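Local coordinates for protein beta-lactamase (Burkholderia cenocepacia, PDB 5E2G) that probably hydrolyses beta-lactams to substituted beta-amino acids, as a class C, penicillin-recognising serine enzyme, at residues 268-273 / 310-315; 56-61 / 335-340. One frame throughout, in Å; residues are numbered along the deposited sequence.

How the contacts relate
Both contacts reach the large antiparallel sheet of the beta-lactamase fold. Contact 1 joins two neighbouring strands within it, 270-273 and 309-316. In contact 2, residues 335-340 belong to the same sheet, in strand 332-338, which is separated from 309-316 by strand 321-327, whereas residues 56-61 pass over one face of it, with strand 58-59 pairing with strand 223-224. The contact centres lie about 17 Å apart, with nearest atoms about 3 Å apart. Along the chain, 56-61 comes first, then the two segments of contact 1, then 335-340. Residues 56-61 lead into Ser62, and 310-315 carries Lys313, whose side chain touches Ser62, so both contacts lie close to the probable active site.

Contact 1. Residues 268-273 / 310-315; sequences IWEQYP and WINKTG
Glu270 and Asn312 face each other as a hydrogen-bonded pair in the antiparallel sheet of the beta-lactamase fold, and 310-315 ends in Lys313-Thr314-Gly315, consistent with the KTG motif of class C enzymes. Asn312 N gives Glu270 O a nearly straight bond of 2.9 Å, and the return bond from Glu270 N to Asn312 O is longer, 3.2 Å. The next hydrogen-bonded pair, Tyr272 and Trp310, is uneven: Trp310 N to Tyr272 O is short and fairly straight at 2.8 Å, but Tyr272 N reaches Trp310 O at an N-H...O angle of 137°, with the donor tilted from the carbonyl plane. Trp310 O also takes a CA-H contact from Gln271, at the non-hydrogen-bonded position between the two pairs.

On the sheet face of Gln271 and Ile311, Ile311 CG2 packs on Trp269 at CE3, 3.8 Å away, the two side chains crossing at about a right angle. A beta-branched residue suits an extended strand. The Asn312 carbonyl oxygen lies at the indole edge, near its plane, and Trp269 also makes edge-to-face contacts with His254 and Phe326.

Its place on the strand sets Lys313 CB against Trp269 CZ3. The lysine chain leaves extended (chi1 180°), then bends at chi2 and chi4, which brings NZ back to Thr314 O at 2.6 Å. NZ also hydrogen-bonds Tyr148 OH, and the lysine side chain touches Ser62, the serine of a probable SxxK motif. Glu270 is salt-bridged to Arg146; its OE2, 4.3 Å from Lys313 NZ, accepts from a water at 2.7 Å, and that water accepts from NZ at 2.9 Å.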
loop_
_atom_site.group_PDB
_atom_site.type_symbol
_atom_site.label_atom_id
_atom_site.label_comp_id
_atom_site.label_asym_id
_atom_site.label_seq_id
_atom_site.Cartn_x
_atom_site.Cartn_y
_atom_site.Cartn_z
ATOM N N ILE A 268 6.435 -4.853 -2.392
ATOM C CA ILE A 268 5.521 -4.240 -1.434
ATOM C C ILE A 268 4.261 -5.079 -1.241
ATOM O O ILE A 268 3.882 -5.357 -0.102
ATOM C CB ILE A 268 5.171 -2.789 -1.814
ATOM C CG1 ILE A 268 6.430 -1.916 -1.750
ATOM C CG2 ILE A 268 4.088 -2.245 -0.878
ATOM C CD1 ILE A 268 7.082 -1.891 -0.372
ATOM N N TRP A 269 3.594 -5.475 -2.329
ATOM C CA TRP A 269 2.449 -6.370 -2.195
ATOM C C TRP A 269 2.836 -7.648 -1.456
ATOM O O TRP A 269 3.987 -8.082 -1.478
ATOM C CB TRP A 269 1.879 -6.754 -3.558
ATOM C CG TRP A 269 1.242 -5.636 -4.297
ATOM C CD1 TRP A 269 1.714 -5.032 -5.417
ATOM C CD2 TRP A 269 -0.004 -4.989 -3.980
ATOM N NE1 TRP A 269 0.842 -4.049 -5.826
ATOM C CE2 TRP A 269 -0.219 -4.000 -4.958
ATOM C CE3 TRP A 269 -0.957 -5.155 -2.963
ATOM C CZ2 TRP A 269 -1.347 -3.175 -4.955
ATOM C CZ3 TRP A 269 -2.074 -4.335 -2.954
ATOM C CH2 TRP A 269 -2.261 -3.355 -3.947
ATOM N N GLU A 270 1.855 -8.254 -0.802
ATOM C CA GLU A 270 2.028 -9.513 -0.093
ATOM C C GLU A 270 0.948 -10.473 -0.570
ATOM O O GLU A 270 -0.185 -10.056 -0.819
ATOM C CB GLU A 270 1.956 -9.276 1.426
ATOM C CG GLU A 270 2.892 -8.144 1.889
ATOM C CD GLU A 270 2.405 -7.416 3.137
ATOM O OE1 GLU A 270 1.327 -7.772 3.662
ATOM O OE2 GLU A 270 3.105 -6.486 3.595
ATOM N N GLN A 271 1.292 -11.751 -0.735
ATOM C CA GLN A 271 0.363 -12.652 -1.402
ATOM C C GLN A 271 0.403 -14.042 -0.795
ATOM O O GLN A 271 1.311 -14.398 -0.035
ATOM C CB GLN A 271 0.648 -12.734 -2.906
ATOM C CG GLN A 271 1.785 -13.639 -3.245
ATOM C CD GLN A 271 2.095 -13.683 -4.723
ATOM O OE1 GLN A 271 2.709 -14.634 -5.198
ATOM N NE2 GLN A 271 1.686 -12.667 -5.455
ATOM N N TYR A 272 -0.621 -14.822 -1.140
ATOM C CA TYR A 272 -0.827 -16.178 -0.655
ATOM C C TYR A 272 -1.437 -16.978 -1.792
ATOM O O TYR A 272 -2.153 -16.407 -2.624
ATOM C CB TYR A 272 -1.750 -16.201 0.579
ATOM C CG TYR A 272 -1.312 -15.245 1.661
ATOM C CD1 TYR A 272 -0.458 -15.657 2.673
ATOM C CD2 TYR A 272 -1.721 -13.920 1.648
ATOM C CE1 TYR A 272 -0.029 -14.783 3.649
ATOM C CE2 TYR A 272 -1.296 -13.030 2.620
ATOM C CZ TYR A 272 -0.455 -13.467 3.622
ATOM O OH TYR A 272 -0.029 -12.589 4.588
ATOM N N PRO A 273 -1.178 -18.284 -1.869
ATOM C CA PRO A 273 -1.854 -19.095 -2.885
ATOM C C PRO A 273 -3.360 -18.993 -2.731
ATOM O O PRO A 273 -3.882 -18.924 -1.619
ATOM C CB PRO A 273 -1.356 -20.520 -2.607
ATOM C CG PRO A 273 -0.217 -20.381 -1.702
ATOM C CD PRO A 273 -0.336 -19.093 -0.972
ATOM N N TRP A 310 -4.129 -14.655 -3.583
ATOM C CA TRP A 310 -4.750 -13.607 -2.782
ATOM C C TRP A 310 -3.668 -12.570 -2.509
ATOM O O TRP A 310 -2.705 -12.850 -1.791
ATOM C CB TRP A 310 -5.320 -14.170 -1.483
ATOM C CG TRP A 310 -5.861 -13.119 -0.509
ATOM C CD1 TRP A 310 -5.140 -12.192 0.190
ATOM C CD2 TRP A 310 -7.233 -12.938 -0.108
ATOM N NE1 TRP A 310 -5.975 -11.438 0.984
ATOM C CE2 TRP A 310 -7.263 -11.875 0.815
ATOM C CE3 TRP A 310 -8.438 -13.567 -0.448
ATOM C CZ2 TRP A 310 -8.449 -11.426 1.399
ATOM C CZ3 TRP A 310 -9.614 -13.116 0.137
ATOM C CH2 TRP A 310 -9.606 -12.060 1.049
ATOM N N ILE A 311 -3.820 -11.388 -3.093
ATOM C CA ILE A 311 -2.848 -10.305 -2.999
ATOM C C ILE A 311 -3.456 -9.225 -2.123
ATOM O O ILE A 311 -4.606 -8.829 -2.342
ATOM C CB ILE A 311 -2.503 -9.753 -4.391
ATOM C CG1 ILE A 311 -2.018 -10.876 -5.310
ATOM C CG2 ILE A 311 -1.485 -8.628 -4.285
ATOM C CD1 ILE A 311 -1.928 -10.475 -6.755
ATOM N N ASN A 312 -2.708 -8.756 -1.126
ATOM C CA ASN A 312 -3.268 -7.771 -0.202
ATOM C C ASN A 312 -2.191 -6.830 0.333
ATOM O O ASN A 312 -0.992 -7.012 0.112
ATOM C CB ASN A 312 -4.042 -8.444 0.958
ATOM C CG ASN A 312 -3.158 -9.255 1.907
ATOM O OD1 ASN A 312 -1.939 -9.355 1.748
ATOM N ND2 ASN A 312 -3.789 -9.832 2.914
ATOM N N LYS A 313 -2.652 -5.796 1.031
ATOM C CA LYS A 313 -1.781 -4.874 1.744
ATOM C C LYS A 313 -2.610 -4.127 2.776
ATOM O O LYS A 313 -3.728 -3.699 2.484
ATOM C CB LYS A 313 -1.116 -3.876 0.789
ATOM C CG LYS A 313 -0.204 -2.881 1.474
ATOM C CD LYS A 313 1.081 -3.547 1.901
ATOM C CE LYS A 313 1.874 -2.632 2.822
ATOM N NZ LYS A 313 1.354 -2.650 4.228
ATOM N N THR A 314 -2.054 -3.969 3.971
ATOM C CA THR A 314 -2.652 -3.185 5.044
ATOM C C THR A 314 -2.043 -1.784 5.101
ATOM O O THR A 314 -0.927 -1.544 4.637
ATOM C CB THR A 314 -2.447 -3.871 6.393
ATOM O OG1 THR A 314 -1.103 -4.355 6.462
ATOM C CG2 THR A 314 -3.409 -5.027 6.569
ATOM N N GLY A 315 -2.792 -0.864 5.702
ATOM C CA GLY A 315 -2.299 0.474 5.961
ATOM C C GLY A 315 -2.890 1.042 7.234
ATOM O O GLY A 315 -4.091 0.890 7.476
HETATM O O HOH W 1 2.352 -4.942 5.683
#

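Contact 2. Residues 56-61 / 335-340; sequences TLFEIG and VMLANG
Asn339 OD1 accepts a hydrogen bond from Gly25 N, while ND2 of the same amide makes weak hydrogen bonds to the backbone carbonyls of Val43, Met44 and Gln199. An asparagine suits this place because its one short side chain can both give and take, tying the chain just beyond the end of strand 332-338 to its surroundings. Its CB meanwhile lies 4.2 Å from Phe58 CE2.

The broad side of Phe58 meets Leu337. CG of Phe58 lies anti to the carbonyl carbon (chi1 -60°), which brings the ring to Leu337, and chi2 of 81° turns one face to the leucine. Leu337 CB stands 3.9 Å from the ring centroid and 19° off the ring normal, a CH-pi contact. The leucine branch then spreads: Leu337 CD1 comes to 3.7 Å from Phe58 CD1, while Leu337 CD2 lies 4.1 Å from Ile60 CG2, the leucine and isoleucine running side by side and pointing the same way. No hydrogen bond crosses between the segments; what meets is mostly hydrocarbon.

The contact lies where the segment leading to the probable SxxK serine of the beta-lactamase fold passes over the central antiparallel sheet. Leu229 of helix 226-235 packs on both Ile60 and Leu337, and Ala27 of strand 25-32 touches Phe58. Past Leu337 the ring meets backbone: Phe58 CD2 approaches the carbonyl carbon C of Ala338 to 4.0 Å, and Asn339 N sits at the ring's edge, near its plane, 3.9 Å from Phe58 CE2.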
loop_
_atom_site.group_PDB
_atom_site.type_symbol
_atom_site.label_atom_id
_atom_site.label_comp_id
_atom_site.label_asym_id
_atom_site.label_seq_id
_atom_site.Cartn_x
_atom_site.Cartn_y
_atom_site.Cartn_z
ATOM N N THR A 56 -14.669 11.925 -0.666
ATOM C CA THR A 56 -14.042 11.973 0.650
ATOM C C THR A 56 -12.661 11.323 0.628
ATOM O O THR A 56 -12.495 10.208 0.126
ATOM C CB THR A 56 -14.941 11.264 1.657
ATOM O OG1 THR A 56 -16.156 12.002 1.800
ATOM C CG2 THR A 56 -14.247 11.128 3.008
ATOM N N LEU A 57 -11.672 12.015 1.189
ATOM C CA LEU A 57 -10.283 11.559 1.179
ATOM C C LEU A 57 -9.926 10.867 2.491
ATOM O O LEU A 57 -10.236 11.377 3.576
ATOM C CB LEU A 57 -9.323 12.729 0.931
ATOM C CG LEU A 57 -9.399 13.456 -0.422
ATOM C CD1 LEU A 57 -8.679 14.806 -0.366
ATOM C CD2 LEU A 57 -8.829 12.605 -1.553
ATOM N N PHE A 58 -9.269 9.709 2.382
ATOM C CA PHE A 58 -8.733 8.962 3.509
ATOM C C PHE A 58 -7.226 8.798 3.345
ATOM O O PHE A 58 -6.725 8.677 2.224
ATOM C CB PHE A 58 -9.364 7.571 3.617
ATOM C CG PHE A 58 -10.852 7.579 3.799
ATOM C CD1 PHE A 58 -11.700 7.748 2.715
ATOM C CD2 PHE A 58 -11.410 7.381 5.050
ATOM C CE1 PHE A 58 -13.068 7.748 2.878
ATOM C CE2 PHE A 58 -12.785 7.373 5.216
ATOM C CZ PHE A 58 -13.612 7.562 4.124
ATOM N N GLU A 59 -6.504 8.793 4.467
ATOM C CA GLU A 59 -5.095 8.414 4.463
ATOM C C GLU A 59 -4.989 6.893 4.448
ATOM O O GLU A 59 -5.585 6.216 5.291
ATOM C CB GLU A 59 -4.371 8.967 5.690
ATOM C CG GLU A 59 -4.702 10.405 6.016
ATOM C CD GLU A 59 -4.187 10.845 7.376
ATOM O OE1 GLU A 59 -3.636 10.006 8.120
ATOM O OE2 GLU A 59 -4.347 12.041 7.701
ATOM N N ILE A 60 -4.227 6.350 3.498
ATOM C CA ILE A 60 -4.133 4.902 3.345
ATOM C C ILE A 60 -2.846 4.341 3.945
ATOM O O ILE A 60 -2.562 3.151 3.784
ATOM C CB ILE A 60 -4.300 4.476 1.873
ATOM C CG1 ILE A 60 -3.202 5.052 0.980
ATOM C CG2 ILE A 60 -5.659 4.899 1.358
ATOM C CD1 ILE A 60 -3.284 4.551 -0.456
ATOM N N GLY A 61 -2.075 5.158 4.652
ATOM C CA GLY A 61 -0.897 4.635 5.331
ATOM C C GLY A 61 0.042 3.913 4.379
ATOM O O GLY A 61 0.340 4.391 3.279
ATOM N N VAL A 335 -11.700 -2.816 -1.292
ATOM C CA VAL A 335 -10.965 -1.703 -0.705
ATOM C C VAL A 335 -11.731 -1.254 0.534
ATOM O O VAL A 335 -12.942 -1.033 0.463
ATOM C CB VAL A 335 -10.812 -0.545 -1.714
ATOM C CG1 VAL A 335 -10.315 0.706 -1.040
ATOM C CG2 VAL A 335 -9.893 -0.961 -2.839
HETATM N N MSE A 336 -11.045 -1.148 1.665
HETATM C CA MSE A 336 -11.702 -0.696 2.882
HETATM C C MSE A 336 -10.985 0.501 3.469
HETATM O O MSE A 336 -9.820 0.405 3.825
HETATM C CB MSE A 336 -11.760 -1.814 3.916
HETATM C CG MSE A 336 -12.461 -3.072 3.439
HETATM SE SE MSE A 336 -12.240 -4.591 4.671
HETATM C CE MSE A 336 -12.665 -3.684 6.340
ATOM N N LEU A 337 -11.677 1.630 3.581
ATOM C CA LEU A 337 -11.096 2.849 4.126
ATOM C C LEU A 337 -11.933 3.295 5.309
ATOM O O LEU A 337 -13.153 3.403 5.196
ATOM C CB LEU A 337 -11.032 3.967 3.083
ATOM C CG LEU A 337 -10.622 3.589 1.664
ATOM C CD1 LEU A 337 -10.616 4.815 0.790
ATOM C CD2 LEU A 337 -9.271 2.961 1.668
ATOM N N ALA A 338 -11.278 3.559 6.433
ATOM C CA ALA A 338 -11.968 3.967 7.645
ATOM C C ALA A 338 -11.194 5.099 8.296
ATOM O O ALA A 338 -9.964 5.057 8.360
ATOM C CB ALA A 338 -12.118 2.798 8.623
ATOM N N ASN A 339 -11.916 6.115 8.770
ATOM C CA ASN A 339 -11.258 7.201 9.495
ATOM C C ASN A 339 -11.228 6.938 10.992
ATOM O O ASN A 339 -11.467 7.828 11.809
ATOM C CB ASN A 339 -11.912 8.544 9.172
ATOM C CG ASN A 339 -13.339 8.633 9.640
ATOM O OD1 ASN A 339 -13.976 7.617 9.905
ATOM N ND2 ASN A 339 -13.859 9.853 9.741
ATOM N N GLY A 340 -10.925 5.700 11.368
ATOM C CA GLY A 340 -10.696 5.329 12.749
ATOM C C GLY A 340 -9.814 4.103 12.768
ATOM O O GLY A 340 -9.416 3.583 11.726
#